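Local coordinates for protein thioredoxin (TrxA-1) (Sulfolobus solfataricus, PDB 3TCO) that probably works as a thiol-disulfide oxidoreductase of the thioredoxin family, reducing protein disulfides through a redox-active cysteine pair, at residues L9-F14 against N64-A68; N21-L25 against V104-L108; Y43-K49 against E97-E101; I76-L80 against S90-A94. All blocks are in the same frame, centred on the assembly; numbering follows the deposited sequence.

Interaction 1: residues L9-F14 against N64-A68; sequences LTEENF and NQKIA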
loop_
_atom_site.group_PDB
_atom_site.type_symbol
_atom_site.label_atom_id
_atom_site.label_comp_id
_atom_site.label_asym_id
_atom_site.label_seq_id
_atom_site.Cartn_x
_atom_site.Cartn_y
_atom_site.Cartn_z
ATOM N N LEU A 9 4.633 4.312 6.575
ATOM C CA LEU A 9 4.980 5.485 5.796
ATOM C C LEU A 9 4.321 6.723 6.370
ATOM O O LEU A 9 3.170 6.660 6.820
ATOM C CB LEU A 9 4.497 5.332 4.354
ATOM C CG LEU A 9 5.166 4.262 3.482
ATOM C CD1 LEU A 9 4.453 4.120 2.135
ATOM C CD2 LEU A 9 6.619 4.645 3.301
ATOM N N THR A 10 5.061 7.832 6.363
ATOM C CA THR A 10 4.544 9.134 6.787
ATOM C C THR A 10 5.179 10.146 5.839
ATOM O O THR A 10 5.917 9.776 4.919
ATOM C CB THR A 10 4.950 9.534 8.222
ATOM O OG1 THR A 10 6.359 9.774 8.266
ATOM C CG2 THR A 10 4.582 8.434 9.219
ATOM N N GLU A 11 4.895 11.421 6.053
ATOM C CA GLU A 11 5.469 12.462 5.211
ATOM C C GLU A 11 6.988 12.419 5.320
ATOM O O GLU A 11 7.696 12.878 4.427
ATOM C CB GLU A 11 4.957 13.836 5.654
ATOM C CG GLU A 11 4.181 14.594 4.591
ATOM C CD GLU A 11 3.017 15.384 5.185
ATOM O OE1 GLU A 11 3.198 16.003 6.261
ATOM O OE2 GLU A 11 1.925 15.388 4.574
ATOM N N GLU A 12 7.493 11.856 6.412
ATOM C CA GLU A 12 8.936 11.780 6.609
ATOM C C GLU A 12 9.660 10.880 5.603
ATOM O O GLU A 12 10.769 11.200 5.186
ATOM C CB GLU A 12 9.243 11.333 8.042
ATOM C CG GLU A 12 10.629 11.702 8.545
ATOM C CD GLU A 12 11.725 10.840 7.944
ATOM O OE1 GLU A 12 11.531 9.610 7.903
ATOM O OE2 GLU A 12 12.776 11.391 7.530
ATOM N N ASN A 13 9.045 9.775 5.182
ATOM C CA ASN A 13 9.735 8.880 4.230
ATOM C C ASN A 13 8.956 8.504 2.977
ATOM O O ASN A 13 9.462 7.769 2.123
ATOM C CB ASN A 13 10.177 7.591 4.952
ATOM C CG ASN A 13 9.005 6.775 5.483
ATOM O OD1 ASN A 13 7.893 7.287 5.639
ATOM N ND2 ASN A 13 9.256 5.492 5.776
ATOM N N PHE A 14 7.737 9.021 2.842
ATOM C CA PHE A 14 6.909 8.666 1.692
ATOM C C PHE A 14 7.580 8.830 0.336
ATOM O O PHE A 14 7.674 7.871 -0.439
ATOM C CB PHE A 14 5.617 9.476 1.688
ATOM C CG PHE A 14 4.595 8.978 0.707
ATOM C CD1 PHE A 14 3.711 7.961 1.061
ATOM C CD2 PHE A 14 4.502 9.533 -0.569
ATOM C CE1 PHE A 14 2.746 7.508 0.170
ATOM C CE2 PHE A 14 3.540 9.085 -1.472
ATOM C CZ PHE A 14 2.658 8.067 -1.098
ATOM N N ASN A 64 -1.974 10.882 8.423
ATOM C CA ASN A 64 -1.379 11.370 7.178
ATOM C C ASN A 64 -2.450 11.963 6.270
ATOM O O ASN A 64 -2.549 11.604 5.097
ATOM C CB ASN A 64 -0.680 10.214 6.448
ATOM C CG ASN A 64 0.482 9.653 7.235
ATOM O OD1 ASN A 64 1.530 10.288 7.347
ATOM N ND2 ASN A 64 0.295 8.466 7.809
ATOM N N GLN A 65 -3.246 12.879 6.814
ATOM C CA GLN A 65 -4.327 13.475 6.048
ATOM C C GLN A 65 -3.895 14.133 4.748
ATOM O O GLN A 65 -4.524 13.938 3.704
ATOM C CB GLN A 65 -5.100 14.466 6.921
ATOM C CG GLN A 65 -5.826 13.788 8.067
ATOM C CD GLN A 65 -6.607 14.751 8.946
ATOM O OE1 GLN A 65 -6.027 15.606 9.629
ATOM N NE2 GLN A 65 -7.930 14.617 8.936
ATOM N N LYS A 66 -2.812 14.891 4.790
ATOM C CA LYS A 66 -2.350 15.557 3.581
ATOM C C LYS A 66 -1.978 14.578 2.468
ATOM O O LYS A 66 -2.271 14.817 1.305
ATOM C CB LYS A 66 -1.165 16.462 3.905
ATOM C CG LYS A 66 -1.545 17.640 4.784
ATOM C CD LYS A 66 -0.642 18.834 4.504
ATOM C CE LYS A 66 -1.201 20.107 5.131
ATOM N NZ LYS A 66 -0.409 21.310 4.734
ATOM N N ILE A 67 -1.331 13.474 2.816
ATOM C CA ILE A 67 -0.964 12.510 1.778
ATOM C C ILE A 67 -2.223 11.844 1.219
ATOM O O ILE A 67 -2.364 11.692 0.010
ATOM C CB ILE A 67 -0.002 11.436 2.327
ATOM C CG1 ILE A 67 1.346 12.089 2.665
ATOM C CG2 ILE A 67 0.162 10.300 1.303
ATOM C CD1 ILE A 67 2.374 11.141 3.307
ATOM N N ALA A 68 -3.131 11.448 2.108
ATOM C CA ALA A 68 -4.368 10.816 1.680
ATOM C C ALA A 68 -5.088 11.758 0.723
ATOM O O ALA A 68 -5.570 11.337 -0.330
ATOM C CB ALA A 68 -5.257 10.493 2.897
HETATM O O HOH W 1 1.291 5.422 8.594
HETATM O O HOH W 2 2.397 12.631 7.331
HETATM O O HOH W 3 0.530 13.522 5.752
#
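Ile67 lays its two branches along Phe14 where, in this thioredoxin fold, the turn leading from strand 7-8 into helix 14-20 meets the first turn of helix 65-70. With Ile67 CG2 anti to its own nitrogen, that methyl comes down over one face of the phenyl ring, a CH-pi contact 4.2 Å from the centroid and displaced toward the rim. The other branch runs to CD1, which rests against the start of the ring and reaches the backbone of the turn, 3.7 Å from Glu11 N. Leu59 of the sheet also touches Ile67.

The turn holds its own shape: Thr10 OG1 accepts from Glu12 N in an ST turn, which its chi1 of 68° allows, while Asn13 OD1 takes Thr10 N almost head-on at 3.0 Å. On the polar side the link is through water. Asn64, whose ND2 is bound by Asn60 O, turns OD1 toward the CA of Thr10, and a water joins that OD1 to Glu11 N. Glu11 bends at chi2 and runs past Ile67 in the opposite direction; a second water reaches its carboxylate weakly at OE2, which also lies 3.3 Å from Lys66 CB.

Interaction 2: residues N21-L25 against V104-L108; sequences NKLVL and VNKYL. With EDO (1,2-ethanediol), chain F.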
loop_
_atom_site.group_PDB
_atom_site.type_symbol
_atom_site.label_atom_id
_atom_site.label_comp_id
_atom_site.label_asym_id
_atom_site.label_seq_id
_atom_site.Cartn_x
_atom_site.Cartn_y
_atom_site.Cartn_z
ATOM N N ASN A 21 12.617 2.979 -4.988
ATOM C CA ASN A 21 12.285 1.557 -5.045
ATOM C C ASN A 21 11.433 1.378 -6.301
ATOM O O ASN A 21 10.527 2.176 -6.551
ATOM C CB ASN A 21 11.500 1.134 -3.800
ATOM C CG ASN A 21 12.370 1.061 -2.560
ATOM O OD1 ASN A 21 13.193 0.162 -2.431
ATOM N ND2 ASN A 21 12.201 2.022 -1.650
ATOM N N LYS A 22 11.723 0.352 -7.101
ATOM C CA LYS A 22 10.958 0.142 -8.327
ATOM C C LYS A 22 9.455 -0.011 -8.113
ATOM O O LYS A 22 8.665 0.650 -8.778
ATOM C CB LYS A 22 11.478 -1.076 -9.101
ATOM C CG LYS A 22 10.591 -1.417 -10.294
ATOM C CD LYS A 22 11.113 -2.605 -11.100
ATOM C CE LYS A 22 10.161 -2.909 -12.248
ATOM N NZ LYS A 22 10.714 -3.897 -13.211
ATOM N N LEU A 23 9.063 -0.901 -7.203
ATOM C CA LEU A 23 7.652 -1.122 -6.931
ATOM C C LEU A 23 7.335 -0.880 -5.470
ATOM O O LEU A 23 7.921 -1.506 -4.572
ATOM C CB LEU A 23 7.235 -2.555 -7.314
ATOM C CG LEU A 23 5.842 -2.996 -6.824
ATOM C CD1 LEU A 23 4.752 -2.154 -7.510
ATOM C CD2 LEU A 23 5.610 -4.476 -7.136
ATOM N N VAL A 24 6.388 0.021 -5.234
ATOM C CA VAL A 24 5.981 0.345 -3.876
ATOM C C VAL A 24 4.462 0.385 -3.796
ATOM O O VAL A 24 3.807 1.074 -4.585
ATOM C CB VAL A 24 6.517 1.725 -3.426
ATOM C CG1 VAL A 24 6.080 2.003 -1.982
ATOM C CG2 VAL A 24 8.056 1.763 -3.511
ATOM N N LEU A 25 3.908 -0.381 -2.861
ATOM C CA LEU A 25 2.464 -0.413 -2.647
ATOM C C LEU A 25 2.194 0.321 -1.350
ATOM O O LEU A 25 3.032 0.334 -0.449
ATOM C CB LEU A 25 1.940 -1.855 -2.549
ATOM C CG LEU A 25 2.044 -2.694 -3.828
ATOM C CD1 LEU A 25 3.411 -3.381 -3.885
ATOM C CD2 LEU A 25 0.938 -3.741 -3.834
ATOM N N VAL A 104 1.317 -7.448 -8.417
ATOM C CA VAL A 104 2.727 -7.373 -8.062
ATOM C C VAL A 104 3.586 -8.044 -9.139
ATOM O O VAL A 104 4.543 -7.447 -9.655
ATOM C CB VAL A 104 2.987 -8.050 -6.702
ATOM C CG1 VAL A 104 4.485 -8.141 -6.429
ATOM C CG2 VAL A 104 2.288 -7.253 -5.592
ATOM N N ASN A 105 3.240 -9.283 -9.483
ATOM C CA ASN A 105 3.981 -10.020 -10.497
ATOM C C ASN A 105 4.069 -9.210 -11.788
ATOM O O ASN A 105 5.131 -9.103 -12.403
ATOM C CB ASN A 105 3.303 -11.364 -10.758
ATOM C CG ASN A 105 3.966 -12.136 -11.875
ATOM O OD1 ASN A 105 3.440 -12.209 -12.986
ATOM N ND2 ASN A 105 5.132 -12.711 -11.593
ATOM N N LYS A 106 2.947 -8.628 -12.184
ATOM C CA LYS A 106 2.882 -7.817 -13.394
ATOM C C LYS A 106 3.893 -6.670 -13.403
ATOM O O LYS A 106 4.541 -6.402 -14.414
ATOM C CB LYS A 106 1.461 -7.261 -13.538
ATOM C CG LYS A 106 1.285 -6.187 -14.581
ATOM C CD LYS A 106 -0.182 -6.058 -14.986
ATOM C CE LYS A 106 -1.068 -5.677 -13.817
ATOM N NZ LYS A 106 -2.488 -5.529 -14.235
ATOM N N TYR A 107 4.043 -5.995 -12.271
ATOM C CA TYR A 107 4.956 -4.869 -12.225
ATOM C C TYR A 107 6.397 -5.174 -11.885
ATOM O O TYR A 107 7.243 -4.286 -11.973
ATOM C CB TYR A 107 4.398 -3.791 -11.295
ATOM C CG TYR A 107 3.142 -3.181 -11.857
ATOM C CD1 TYR A 107 1.959 -3.165 -11.124
ATOM C CD2 TYR A 107 3.131 -2.634 -13.147
ATOM C CE1 TYR A 107 0.792 -2.621 -11.656
ATOM C CE2 TYR A 107 1.974 -2.088 -13.684
ATOM C CZ TYR A 107 0.807 -2.083 -12.937
ATOM O OH TYR A 107 -0.338 -1.542 -13.462
ATOM N N LEU A 108 6.682 -6.413 -11.489
ATOM C CA LEU A 108 8.057 -6.807 -11.183
ATOM C C LEU A 108 8.703 -7.446 -12.417
ATOM O O LEU A 108 9.948 -7.508 -12.484
ATOM C CB LEU A 108 8.089 -7.788 -10.015
ATOM C CG LEU A 108 7.844 -7.180 -8.634
ATOM C CD1 LEU A 108 7.784 -8.286 -7.596
ATOM C CD2 LEU A 108 8.967 -6.202 -8.305
HETATM C C1 EDO F . -3.126 -2.636 -16.616
HETATM O O1 EDO F . -2.490 -3.909 -16.477
HETATM C C2 EDO F . -4.496 -2.671 -15.938
HETATM O O2 EDO F . -4.328 -2.994 -14.555
#
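A layer of hydrophobic side chains between the central sheet and the C-terminal helix of the thioredoxin fold is where Leu23 and Leu25, from the start of strand 23-29, meet the last turn of helix 97-107 and the residue after it. Leu23 carries most of it. Its CG stands anti to the backbone nitrogen (chi1 169°), which sends both methyls toward the helix and divides their work: CD2 meets Val104 and Leu108 together, 3.9 Å from Val104 CG1 and 3.8 Å from Leu108 CG, while CD1 rests against the CB of Tyr107 at 4.1 Å. In all three pairs the side chains cross at about a right angle.

Two residues further along the strand, on the same side, Leu25 CD2 meets the second methyl of Val104, CG2, at 4.2 Å. Val104 therefore gives one methyl to each leucine. The ring of Tyr107 leads away from the strand segment to lie beside Ile81 and Val83, and the CG of Lys106 sits above the centre of one ring face. At the outer end, Lys22 is fully extended and brings its CE to 3.2 Å from Tyr107 O, with NZ 3.8 Å from the carbonyl O of Leu108, the last modelled residue.

Lys106 points off the other way, its NZ bonded to both oxygens of a 1,2-ethanediol, probably from the crystallisation liquor. Tyr50 and Phe56 add to the apolar surroundings of Val104. A helix packed by aliphatic side chains on a central strand is the alpha/beta layering of the thioredoxin fold.

Interaction 3: residues Y43-K49 against E97-E101; sequences YKKVAEK and EDTLE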
loop_
_atom_site.group_PDB
_atom_site.type_symbol
_atom_site.label_atom_id
_atom_site.label_comp_id
_atom_site.label_asym_id
_atom_site.label_seq_id
_atom_site.Cartn_x
_atom_site.Cartn_y
_atom_site.Cartn_z
ATOM N N TYR A 43 -2.781 -8.437 2.954
ATOM C CA TYR A 43 -1.750 -7.496 2.504
ATOM C C TYR A 43 -0.404 -7.915 3.083
ATOM O O TYR A 43 0.608 -7.891 2.390
ATOM C CB TYR A 43 -2.073 -6.076 2.968
ATOM C CG TYR A 43 -1.151 -5.024 2.397
ATOM C CD1 TYR A 43 -1.260 -4.622 1.071
ATOM C CD2 TYR A 43 -0.172 -4.417 3.194
ATOM C CE1 TYR A 43 -0.427 -3.638 0.543
ATOM C CE2 TYR A 43 0.673 -3.429 2.674
ATOM C CZ TYR A 43 0.534 -3.044 1.349
ATOM O OH TYR A 43 1.332 -2.058 0.818
ATOM N N LYS A 44 -0.406 -8.298 4.355
ATOM C CA LYS A 44 0.810 -8.750 5.036
ATOM C C LYS A 44 1.350 -10.065 4.458
ATOM O O LYS A 44 2.563 -10.232 4.268
ATOM C CB LYS A 44 0.523 -8.927 6.523
ATOM C CG LYS A 44 0.408 -7.606 7.260
ATOM C CD LYS A 44 -0.078 -7.796 8.691
ATOM C CE LYS A 44 -0.076 -6.477 9.443
ATOM N NZ LYS A 44 -0.335 -6.718 10.885
ATOM N N LYS A 45 0.438 -10.990 4.178
ATOM C CA LYS A 45 0.811 -12.280 3.607
ATOM C C LYS A 45 1.495 -12.117 2.245
ATOM O O LYS A 45 2.525 -12.747 1.971
ATOM C CB LYS A 45 -0.435 -13.162 3.464
ATOM C CG LYS A 45 -0.144 -14.517 2.835
ATOM C CD LYS A 45 -1.300 -15.477 3.048
ATOM C CE LYS A 45 -0.919 -16.894 2.623
ATOM N NZ LYS A 45 -1.878 -17.909 3.153
ATOM N N VAL A 46 0.931 -11.277 1.382
ATOM C CA VAL A 46 1.531 -11.060 0.076
ATOM C C VAL A 46 2.862 -10.320 0.218
ATOM O O VAL A 46 3.829 -10.630 -0.487
ATOM C CB VAL A 46 0.570 -10.294 -0.864
ATOM C CG1 VAL A 46 1.247 -10.015 -2.220
ATOM C CG2 VAL A 46 -0.691 -11.149 -1.095
ATOM N N ALA A 47 2.927 -9.369 1.145
ATOM C CA ALA A 47 4.167 -8.626 1.359
ATOM C C ALA A 47 5.292 -9.595 1.751
ATOM O O ALA A 47 6.447 -9.419 1.352
ATOM C CB ALA A 47 3.983 -7.568 2.450
ATOM N N GLU A 48 4.946 -10.610 2.537
ATOM C CA GLU A 48 5.926 -11.605 2.960
ATOM C C GLU A 48 6.365 -12.434 1.744
ATOM O O GLU A 48 7.550 -12.739 1.579
ATOM C CB GLU A 48 5.304 -12.508 4.031
ATOM C CG GLU A 48 6.165 -13.681 4.476
ATOM C CD GLU A 48 7.523 -13.274 5.022
ATOM O OE1 GLU A 48 7.649 -12.181 5.612
ATOM O OE2 GLU A 48 8.472 -14.070 4.874
ATOM N N LYS A 49 5.419 -12.797 0.886
ATOM C CA LYS A 49 5.757 -13.579 -0.299
ATOM C C LYS A 49 6.767 -12.848 -1.171
ATOM O O LYS A 49 7.619 -13.484 -1.805
ATOM C CB LYS A 49 4.516 -13.876 -1.140
ATOM C CG LYS A 49 3.507 -14.827 -0.507
ATOM C CD LYS A 49 2.465 -15.258 -1.543
ATOM C CE LYS A 49 1.450 -16.220 -0.941
ATOM N NZ LYS A 49 0.500 -16.751 -1.974
ATOM N N GLU A 97 -6.703 -11.645 -2.839
ATOM C CA GLU A 97 -5.299 -12.041 -2.828
ATOM C C GLU A 97 -4.776 -12.338 -4.225
ATOM O O GLU A 97 -3.651 -11.958 -4.564
ATOM C CB GLU A 97 -5.085 -13.266 -1.945
ATOM C CG GLU A 97 -3.613 -13.610 -1.753
ATOM C CD GLU A 97 -3.386 -14.758 -0.783
ATOM O OE1 GLU A 97 -4.262 -15.004 0.068
ATOM O OE2 GLU A 97 -2.315 -15.393 -0.859
ATOM N N ASP A 98 -5.575 -13.021 -5.041
ATOM C CA ASP A 98 -5.108 -13.346 -6.376
ATOM C C ASP A 98 -4.850 -12.064 -7.167
ATOM O O ASP A 98 -3.828 -11.940 -7.827
ATOM C CB ASP A 98 -6.093 -14.300 -7.097
ATOM C CG ASP A 98 -7.503 -13.735 -7.228
ATOM O OD1 ASP A 98 -7.887 -12.838 -6.450
ATOM O OD2 ASP A 98 -8.245 -14.220 -8.111
ATOM N N THR A 99 -5.748 -11.095 -7.065
ATOM C CA THR A 99 -5.562 -9.829 -7.764
ATOM C C THR A 99 -4.307 -9.094 -7.273
ATOM O O THR A 99 -3.557 -8.527 -8.067
ATOM C CB THR A 99 -6.784 -8.914 -7.575
ATOM O OG1 THR A 99 -7.939 -9.563 -8.121
ATOM C CG2 THR A 99 -6.575 -7.575 -8.292
ATOM N N LEU A 100 -4.078 -9.113 -5.965
ATOM C CA LEU A 100 -2.917 -8.440 -5.395
ATOM C C LEU A 100 -1.591 -9.086 -5.849
ATOM O O LEU A 100 -0.643 -8.387 -6.233
ATOM C CB LEU A 100 -3.029 -8.445 -3.864
ATOM C CG LEU A 100 -1.988 -7.647 -3.074
ATOM C CD1 LEU A 100 -1.999 -6.191 -3.541
ATOM C CD2 LEU A 100 -2.296 -7.755 -1.575
ATOM N N GLU A 101 -1.524 -10.413 -5.818
ATOM C CA GLU A 101 -0.309 -11.118 -6.233
ATOM C C GLU A 101 -0.094 -10.953 -7.733
ATOM O O GLU A 101 1.042 -10.803 -8.205
ATOM C CB GLU A 101 -0.421 -12.608 -5.870
ATOM C CG GLU A 101 -0.575 -12.827 -4.378
ATOM C CD GLU A 101 -0.899 -14.262 -3.997
ATOM O OE1 GLU A 101 -1.591 -14.958 -4.773
ATOM O OE2 GLU A 101 -0.486 -14.679 -2.896
HETATM O O HOH W 4 -3.954 -17.102 1.735
#
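Val46 points from helix 34-49 toward helix 97-107, and its two methyls are met by Glu97, Leu100 and Glu101. CG2 does most of the touching: it lies 3.8 Å from Leu100 CD2 and 3.7 Å from Glu101 CG, with the CG of Glu97 close by. CG1 leans on the same Glu101 methylene. Val46 crosses Leu100 and Glu101 obliquely; the CG methylenes of both glutamates lie against CG2, and their carboxylates continue outward.

There Lys49 comes in from the next turn. Its CG is anti to the carbonyl carbon (chi1 -68°) and the rest of the chain is extended, which carries NZ across to both acids. It crosses Glu97 at about a right angle and Glu101 obliquely. The salt bridge from Lys49 NZ to Glu101 OE2 is modelled at 2.5 Å, too short to be trusted in detail, and the one to Glu97 OE2 is long and weak at 3.3 Å. The shared ammonium probably helps to offset the closeness of the two carboxylates. Lys45 crosses Glu97 at about a right angle, and a water links its NZ to Glu97 OE1.

On the inner side Leu100 CD2 approaches the ring of Tyr43 obliquely, 4.2 Å from CD1. The two helix segments cross at -36° with axes 10.3 Å apart. Beneath them lies the sheet: Tyr43 packs edge-to-face with Phe56 of strand 55-60, and Leu100 reaches Leu25 of strand 23-29, so this helix pair covers one side of the central strands.

Interaction 4: residues I76-L80 against S90-A94; sequences IPTTL and SLVGA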
loop_
_atom_site.group_PDB
_atom_site.type_symbol
_atom_site.label_atom_id
_atom_site.label_comp_id
_atom_site.label_asym_id
_atom_site.label_seq_id
_atom_site.Cartn_x
_atom_site.Cartn_y
_atom_site.Cartn_z
ATOM N N ILE A 76 -11.555 3.802 2.239
ATOM C CA ILE A 76 -10.508 2.874 2.627
ATOM C C ILE A 76 -11.160 1.521 2.884
ATOM O O ILE A 76 -12.337 1.444 3.241
ATOM C CB ILE A 76 -9.719 3.339 3.892
ATOM C CG1 ILE A 76 -10.676 3.628 5.055
ATOM C CG2 ILE A 76 -8.873 4.581 3.559
ATOM C CD1 ILE A 76 -9.962 3.849 6.371
ATOM N N PRO A 77 -10.391 0.437 2.723
ATOM C CA PRO A 77 -8.987 0.573 2.324
ATOM C C PRO A 77 -8.777 0.940 0.865
ATOM O O PRO A 77 -9.654 0.736 0.028
ATOM C CB PRO A 77 -8.399 -0.791 2.657
ATOM C CG PRO A 77 -9.564 -1.733 2.468
ATOM C CD PRO A 77 -10.729 -0.961 3.056
ATOM N N THR A 78 -7.617 1.526 0.584
ATOM C CA THR A 78 -7.211 1.873 -0.772
ATOM C C THR A 78 -5.746 1.484 -0.861
ATOM O O THR A 78 -4.968 1.771 0.048
ATOM C CB THR A 78 -7.305 3.381 -1.073
ATOM O OG1 THR A 78 -8.681 3.757 -1.223
ATOM C CG2 THR A 78 -6.549 3.697 -2.360
ATOM N N THR A 79 -5.370 0.828 -1.951
ATOM C CA THR A 79 -3.987 0.426 -2.126
ATOM C C THR A 79 -3.411 1.147 -3.337
ATOM O O THR A 79 -3.761 0.842 -4.483
ATOM C CB THR A 79 -3.879 -1.101 -2.343
ATOM O OG1 THR A 79 -4.482 -1.790 -1.237
ATOM C CG2 THR A 79 -2.436 -1.514 -2.423
ATOM N N LEU A 80 -2.548 2.123 -3.075
ATOM C CA LEU A 80 -1.895 2.880 -4.136
ATOM C C LEU A 80 -0.760 2.012 -4.651
ATOM O O LEU A 80 -0.127 1.294 -3.866
ATOM C CB LEU A 80 -1.293 4.168 -3.576
ATOM C CG LEU A 80 -2.250 5.083 -2.799
ATOM C CD1 LEU A 80 -1.457 6.255 -2.191
ATOM C CD2 LEU A 80 -3.344 5.571 -3.742
ATOM N N SER A 90 -4.595 2.522 -8.321
ATOM C CA SER A 90 -5.123 2.795 -6.992
ATOM C C SER A 90 -6.292 1.829 -6.889
ATOM O O SER A 90 -7.258 1.955 -7.643
ATOM C CB SER A 90 -5.615 4.242 -6.884
ATOM O OG SER A 90 -6.166 4.493 -5.595
ATOM N N LEU A 91 -6.184 0.855 -5.988
ATOM C CA LEU A 91 -7.216 -0.162 -5.805
ATOM C C LEU A 91 -8.042 0.130 -4.558
ATOM O O LEU A 91 -7.518 0.130 -3.443
ATOM C CB LEU A 91 -6.559 -1.534 -5.683
ATOM C CG LEU A 91 -5.544 -1.832 -6.791
ATOM C CD1 LEU A 91 -4.798 -3.118 -6.487
ATOM C CD2 LEU A 91 -6.275 -1.936 -8.120
ATOM N N VAL A 92 -9.337 0.366 -4.758
ATOM C CA VAL A 92 -10.247 0.689 -3.662
ATOM C C VAL A 92 -10.964 -0.544 -3.118
ATOM O O VAL A 92 -11.531 -1.320 -3.878
ATOM C CB VAL A 92 -11.294 1.737 -4.122
ATOM C CG1 VAL A 92 -12.238 2.086 -2.972
ATOM C CG2 VAL A 92 -10.578 2.998 -4.630
ATOM N N GLY A 93 -10.938 -0.712 -1.795
ATOM C CA GLY A 93 -11.580 -1.859 -1.169
ATOM C C GLY A 93 -10.559 -2.953 -0.931
ATOM O O GLY A 93 -9.465 -2.906 -1.494
ATOM N N ALA A 94 -10.891 -3.935 -0.099
ATOM C CA ALA A 94 -9.964 -5.030 0.172
ATOM C C ALA A 94 -9.662 -5.771 -1.142
ATOM O O ALA A 94 -10.572 -6.310 -1.775
ATOM C CB ALA A 94 -10.578 -5.986 1.194
HETATM O O HOH W 5 -7.210 -1.542 -1.035
#
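Pro77, preceded by a cis peptide bond, accepts from Gly93 just beyond the open end of the 78-83/86-92 beta hairpin. Gly93 N lies 2.7 Å from Pro77 O, and two more backbone bonds follow within the Thr79-Leu91 hydrogen-bonded pair: Thr79 N to Leu91 O, also 2.7 Å, and Leu91 N to Thr79 O at 2.9 Å. The last is almost straight at hydrogen (174°), though the donor stands above the carbonyl plane. Leu91 O is gripped further by a CA-H...O contact from Thr78 and by a water.

The proline end is the well-covered part. Pro77 CG sits over the backbone just past strand 86-92, 3.6 Å from Ala94 N, while the buried ring touches Pro35 and also Cys33 and Cys36, the disulfide pair that is probably the redox centre. Gly93 has a positive phi of 96°, at which a side chain would jam against the preceding carbonyl.

On the face bearing Thr78 and Leu80, the edge-strand residues Ser90 and Val92 are the more exposed. Ser90 OG touches two methyls, 3.4 Å from Thr78 CG2 and 3.5 Å from Leu80 CD2; Val92 CG2 only grazes Thr78 OG1, which is bonded to Asn75 O. On the other face one water accepts a hydrogen bond from Thr79 OG1 and donates to Leu91 O and Gly93 O; Tyr39 OH also bonds to Thr79 OG1. Backbone bonds thus carry this contact, and they tie the cis-proline loop, a hallmark of thioredoxins that here borders the Cys33-Cys36 disulfide, to the edge strand.

In the fold
Interactions 2, 3 and 4 touch one another, whereas interaction 1 stands apart, about 22 Å from interaction 3 between centres and across the middle of the chain from it. Helix 97-107 serves two of them: interaction 3 ties its first turn to helix 34-49, and interaction 2 seats its last turn on strand 23-29. Leu25 and Leu100 meet between the two, and Thr79 of interaction 4 packs against both Leu25 and Tyr43. Each contact has a buried part, Ile67 with Phe14, Leu23 and Leu25 with Val104, Val46 with Leu100, and Pro77 with Thr79. At the surface lie Glu11 and Lys66, Lys22, Lys49 with its glutamates, and Val92; interaction 4 alone depends on backbone bonds.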